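Local atomic coordinates of succinate-semialdehyde dehydrogenase (Streptococcus pyogenes MGAS1882, PDB entry 4OGD), a protein that binds NADP+ and probably uses it to oxidise succinic semialdehyde to succinate. Residues Lys267-Tyr276 and Glu360-Val371. Numbering follows the deposited sequence.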
loop_
_atom_site.group_PDB
_atom_site.type_symbol
_atom_site.label_atom_id
_atom_site.label_comp_id
_atom_site.label_asym_id
_atom_site.label_seq_id
_atom_site.Cartn_x
_atom_site.Cartn_y
_atom_site.Cartn_z
ATOM N N LYS A 267 -18.975 -19.089 -0.178
ATOM C CA LYS A 267 -20.270 -18.535 0.209
ATOM C C LYS A 267 -21.306 -18.513 -0.906
ATOM O O LYS A 267 -22.503 -18.584 -0.638
ATOM C CB LYS A 267 -20.108 -17.139 0.820
ATOM C CG LYS A 267 -19.153 -17.115 1.994
ATOM C CD LYS A 267 -19.403 -15.918 2.899
ATOM C CE LYS A 267 -18.416 -15.902 4.083
ATOM N NZ LYS A 267 -17.121 -15.203 3.739
ATOM N N ARG A 268 -20.856 -18.399 -2.149
ATOM C CA ARG A 268 -21.791 -18.414 -3.281
ATOM C C ARG A 268 -21.468 -19.572 -4.203
ATOM O O ARG A 268 -20.509 -19.512 -4.967
ATOM C CB ARG A 268 -21.739 -17.095 -4.076
ATOM C CG ARG A 268 -22.135 -15.841 -3.288
ATOM C CD ARG A 268 -22.089 -14.588 -4.184
ATOM N NE ARG A 268 -20.711 -14.289 -4.569
ATOM C CZ ARG A 268 -20.340 -13.831 -5.758
ATOM N NH1 ARG A 268 -21.243 -13.595 -6.706
ATOM N NH2 ARG A 268 -19.058 -13.615 -6.001
ATOM N N PHE A 269 -22.270 -20.629 -4.137
ATOM C CA PHE A 269 -22.118 -21.719 -5.077
ATOM C C PHE A 269 -22.807 -21.332 -6.366
ATOM O O PHE A 269 -23.986 -21.001 -6.360
ATOM C CB PHE A 269 -22.737 -22.998 -4.516
ATOM C CG PHE A 269 -21.959 -23.591 -3.375
ATOM C CD1 PHE A 269 -20.747 -24.231 -3.607
ATOM C CD2 PHE A 269 -22.435 -23.509 -2.072
ATOM C CE1 PHE A 269 -20.020 -24.791 -2.558
ATOM C CE2 PHE A 269 -21.703 -24.066 -1.008
ATOM C CZ PHE A 269 -20.498 -24.706 -1.258
ATOM N N ILE A 270 -22.069 -21.350 -7.466
ATOM C CA ILE A 270 -22.641 -20.981 -8.753
ATOM C C ILE A 270 -22.743 -22.239 -9.614
ATOM O O ILE A 270 -21.736 -22.878 -9.907
ATOM C CB ILE A 270 -21.793 -19.888 -9.413
ATOM C CG1 ILE A 270 -21.770 -18.650 -8.506
ATOM C CG2 ILE A 270 -22.351 -19.517 -10.771
ATOM C CD1 ILE A 270 -20.973 -17.489 -9.080
ATOM N N VAL A 271 -23.969 -22.609 -9.979
ATOM C CA VAL A 271 -24.227 -23.899 -10.613
ATOM C C VAL A 271 -25.053 -23.729 -11.887
ATOM O O VAL A 271 -25.957 -22.896 -11.949
ATOM C CB VAL A 271 -24.912 -24.871 -9.619
ATOM C CG1 VAL A 271 -26.278 -24.365 -9.218
ATOM C CG2 VAL A 271 -25.026 -26.254 -10.211
ATOM N N LEU A 272 -24.713 -24.502 -12.912
ATOM C CA LEU A 272 -25.432 -24.455 -14.180
ATOM C C LEU A 272 -26.840 -25.052 -14.042
ATOM O O LEU A 272 -27.057 -25.954 -13.234
ATOM C CB LEU A 272 -24.610 -25.166 -15.260
ATOM C CG LEU A 272 -23.275 -24.465 -15.516
ATOM C CD1 LEU A 272 -22.252 -25.379 -16.153
ATOM C CD2 LEU A 272 -23.503 -23.256 -16.399
ATOM N N ASP A 273 -27.790 -24.539 -14.826
ATOM C CA ASP A 273 -29.193 -24.952 -14.733
ATOM C C ASP A 273 -29.367 -26.473 -14.749
ATOM O O ASP A 273 -30.130 -27.033 -13.959
ATOM C CB ASP A 273 -30.002 -24.323 -15.874
ATOM C CG ASP A 273 -31.471 -24.693 -15.817
ATOM O OD1 ASP A 273 -32.216 -24.048 -15.052
ATOM O OD2 ASP A 273 -31.882 -25.632 -16.535
ATOM N N LYS A 274 -28.633 -27.123 -15.650
ATOM C CA LYS A 274 -28.640 -28.574 -15.820
ATOM C C LYS A 274 -28.324 -29.305 -14.517
ATOM O O LYS A 274 -28.866 -30.390 -14.240
ATOM C CB LYS A 274 -27.589 -28.934 -16.879
ATOM C CG LYS A 274 -27.411 -30.411 -17.155
ATOM C CD LYS A 274 -26.379 -30.624 -18.256
ATOM C CE LYS A 274 -26.350 -32.077 -18.713
ATOM N NZ LYS A 274 -25.957 -32.164 -20.145
ATOM N N ASP A 275 -27.454 -28.699 -13.713
ATOM C CA ASP A 275 -26.922 -29.338 -12.512
ATOM C C ASP A 275 -27.595 -28.855 -11.232
ATOM O O ASP A 275 -27.252 -29.305 -10.132
ATOM C CB ASP A 275 -25.421 -29.053 -12.397
ATOM C CG ASP A 275 -24.621 -29.626 -13.549
ATOM O OD1 ASP A 275 -24.929 -30.746 -14.016
ATOM O OD2 ASP A 275 -23.673 -28.947 -13.993
ATOM N N TYR A 276 -28.544 -27.938 -11.366
ATOM C CA TYR A 276 -29.076 -27.240 -10.197
ATOM C C TYR A 276 -29.796 -28.143 -9.190
ATOM O O TYR A 276 -29.491 -28.112 -7.994
ATOM C CB TYR A 276 -29.979 -26.085 -10.641
ATOM C CG TYR A 276 -30.682 -25.379 -9.514
ATOM C CD1 TYR A 276 -30.021 -24.424 -8.744
ATOM C CD2 TYR A 276 -32.011 -25.657 -9.218
ATOM C CE1 TYR A 276 -30.667 -23.771 -7.720
ATOM C CE2 TYR A 276 -32.661 -25.011 -8.198
ATOM C CZ TYR A 276 -31.987 -24.069 -7.451
ATOM O OH TYR A 276 -32.644 -23.424 -6.429
ATOM N N GLU A 360 -22.095 -10.674 2.566
ATOM C CA GLU A 360 -21.374 -11.800 3.158
ATOM C C GLU A 360 -22.089 -12.287 4.412
ATOM O O GLU A 360 -22.355 -11.497 5.322
ATOM C CB GLU A 360 -19.948 -11.370 3.524
ATOM C CG GLU A 360 -19.172 -12.410 4.317
ATOM C CD GLU A 360 -17.787 -11.931 4.706
ATOM O OE1 GLU A 360 -17.644 -10.732 5.024
ATOM O OE2 GLU A 360 -16.842 -12.750 4.681
ATOM N N ILE A 361 -22.406 -13.582 4.458
ATOM C CA ILE A 361 -22.967 -14.200 5.658
ATOM C C ILE A 361 -21.875 -14.988 6.381
ATOM O O ILE A 361 -21.374 -15.998 5.865
ATOM C CB ILE A 361 -24.134 -15.146 5.326
ATOM C CG1 ILE A 361 -25.252 -14.403 4.590
ATOM C CG2 ILE A 361 -24.700 -15.744 6.612
ATOM C CD1 ILE A 361 -26.424 -15.301 4.211
ATOM N N PHE A 362 -21.508 -14.518 7.567
ATOM C CA PHE A 362 -20.398 -15.100 8.325
ATOM C C PHE A 362 -20.910 -16.207 9.247
ATOM O O PHE A 362 -20.797 -16.129 10.478
ATOM C CB PHE A 362 -19.682 -13.997 9.122
ATOM C CG PHE A 362 -18.176 -14.046 9.037
ATOM C CD1 PHE A 362 -17.407 -14.214 10.182
ATOM C CD2 PHE A 362 -17.530 -13.902 7.814
ATOM C CE1 PHE A 362 -16.002 -14.239 10.112
ATOM C CE2 PHE A 362 -16.141 -13.928 7.727
ATOM C CZ PHE A 362 -15.374 -14.102 8.880
ATOM N N GLY A 363 -21.476 -17.237 8.632
ATOM C CA GLY A 363 -22.023 -18.372 9.356
ATOM C C GLY A 363 -22.295 -19.513 8.403
ATOM O O GLY A 363 -21.946 -19.440 7.227
ATOM N N PRO A 364 -22.930 -20.584 8.903
ATOM C CA PRO A 364 -23.063 -21.831 8.145
ATOM C C PRO A 364 -24.235 -21.805 7.181
ATOM O O PRO A 364 -25.132 -22.641 7.287
ATOM C CB PRO A 364 -23.323 -22.866 9.240
ATOM C CG PRO A 364 -24.011 -22.088 10.321
ATOM C CD PRO A 364 -23.397 -20.718 10.295
ATOM N N VAL A 365 -24.217 -20.859 6.246
ATOM C CA VAL A 365 -25.331 -20.672 5.333
ATOM C C VAL A 365 -24.901 -20.900 3.895
ATOM O O VAL A 365 -24.211 -20.068 3.304
ATOM C CB VAL A 365 -25.944 -19.264 5.471
ATOM C CG1 VAL A 365 -27.136 -19.112 4.542
ATOM C CG2 VAL A 365 -26.353 -19.001 6.917
ATOM N N GLY A 366 -25.316 -22.024 3.326
ATOM C CA GLY A 366 -25.046 -22.294 1.929
ATOM C C GLY A 366 -25.960 -21.451 1.058
ATOM O O GLY A 366 -27.106 -21.193 1.425
ATOM N N GLU A 367 -25.442 -20.979 -0.073
ATOM C CA GLU A 367 -26.243 -20.188 -1.012
ATOM C C GLU A 367 -26.045 -20.744 -2.406
ATOM O O GLU A 367 -24.914 -20.894 -2.860
ATOM C CB GLU A 367 -25.804 -18.723 -0.977
ATOM C CG GLU A 367 -25.846 -18.096 0.406
ATOM C CD GLU A 367 -24.980 -16.861 0.496
ATOM O OE1 GLU A 367 -24.897 -16.128 -0.511
ATOM O OE2 GLU A 367 -24.353 -16.646 1.561
ATOM N N ILE A 368 -27.141 -21.067 -3.089
ATOM C CA ILE A 368 -27.029 -21.609 -4.429
ATOM C C ILE A 368 -27.522 -20.601 -5.461
ATOM O O ILE A 368 -28.682 -20.191 -5.431
ATOM C CB ILE A 368 -27.789 -22.946 -4.568
ATOM C CG1 ILE A 368 -27.310 -23.930 -3.501
ATOM C CG2 ILE A 368 -27.540 -23.535 -5.933
ATOM C CD1 ILE A 368 -28.177 -25.195 -3.403
ATOM N N TYR A 369 -26.618 -20.197 -6.353
ATOM C CA TYR A 369 -26.933 -19.273 -7.441
ATOM C C TYR A 369 -27.019 -20.058 -8.741
ATOM O O TYR A 369 -26.015 -20.614 -9.193
ATOM C CB TYR A 369 -25.825 -18.224 -7.591
ATOM C CG TYR A 369 -25.758 -17.179 -6.496
ATOM C CD1 TYR A 369 -25.931 -15.833 -6.790
ATOM C CD2 TYR A 369 -25.500 -17.534 -5.176
ATOM C CE1 TYR A 369 -25.861 -14.870 -5.804
ATOM C CE2 TYR A 369 -25.430 -16.576 -4.170
ATOM C CZ TYR A 369 -25.613 -15.244 -4.491
ATOM O OH TYR A 369 -25.530 -14.271 -3.509
ATOM N N LYS A 370 -28.202 -20.104 -9.357
ATOM C CA LYS A 370 -28.345 -20.825 -10.623
ATOM C C LYS A 370 -28.027 -19.920 -11.806
ATOM O O LYS A 370 -28.487 -18.784 -11.860
ATOM C CB LYS A 370 -29.759 -21.393 -10.776
ATOM C CG LYS A 370 -29.918 -22.297 -11.999
ATOM C CD LYS A 370 -31.351 -22.832 -12.123
ATOM C CE LYS A 370 -32.310 -21.742 -12.582
ATOM N NZ LYS A 370 -32.246 -21.528 -14.061
ATOM N N VAL A 371 -27.210 -20.409 -12.735
ATOM C CA VAL A 371 -26.917 -19.651 -13.958
ATOM C C VAL A 371 -27.148 -20.491 -15.218
ATOM O O VAL A 371 -27.269 -21.719 -15.143
ATOM C CB VAL A 371 -25.482 -19.063 -13.949
ATOM C CG1 VAL A 371 -25.325 -18.129 -12.769
ATOM C CG2 VAL A 371 -24.423 -20.163 -13.912
HETATM O O HOH W 1 -22.476 -21.152 0.472
#
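Strands 268-272 and 365-371 run parallel, with Phe269, Ile270, Val271 and Leu272 level with Ile368, Tyr369, Lys370 and Val371, as neighbours inside the mixed sheet of an alpha/beta domain of the aldehyde dehydrogenase fold. Phe269 and Val271 each give their N-H to one residue of the partner strand and their carbonyl to the residue two further on. The Tyr369 N to Phe269 O bond, 2.8 Å, is nearly straight, at 171° about the hydrogen. At the start of the ladder a water bridges Lys267 O, by a weak bond, and Glu367 N.

On one face, beta-branched residues suit the extended backbone: Val271 CG1 packs 3.6 Å from Ile368 CG2, and helix 276-288 lies over both through Phe279. The opposite face carries Ile270 and Val371, which meet through their CG2 methyls and lie under helix 374-382. There too the Tyr369 ring crosses the aliphatic part of Arg268 at a slant, Arg268 CG coming 3.5 Å from Tyr369 CE2. The guanidinium passes on, bent at chi3 (-67°), to the carbonyls of Asp233, Val380 and Ala381, while Tyr369 OH bonds to Tyr357 O.

Both ends are fastened by lysines, whose long chains span the distance. Lys267 NZ meets the anti lone pair of Glu360 OE2 at 2.6 Å and also bonds to the carbonyls of Val262 and Gly232, so three oxygens grip the buried ammonium. At the exposed end, the extended start of the Lys370 chain carries CD over the face of the Tyr276 ring, 4.1 Å from its centroid. Bends at chi3 and chi4 then turn Lys370 NZ to Asp273 OD1, 2.7 Å away. It meets that oxygen on the anti side, 20° out of the carboxylate plane.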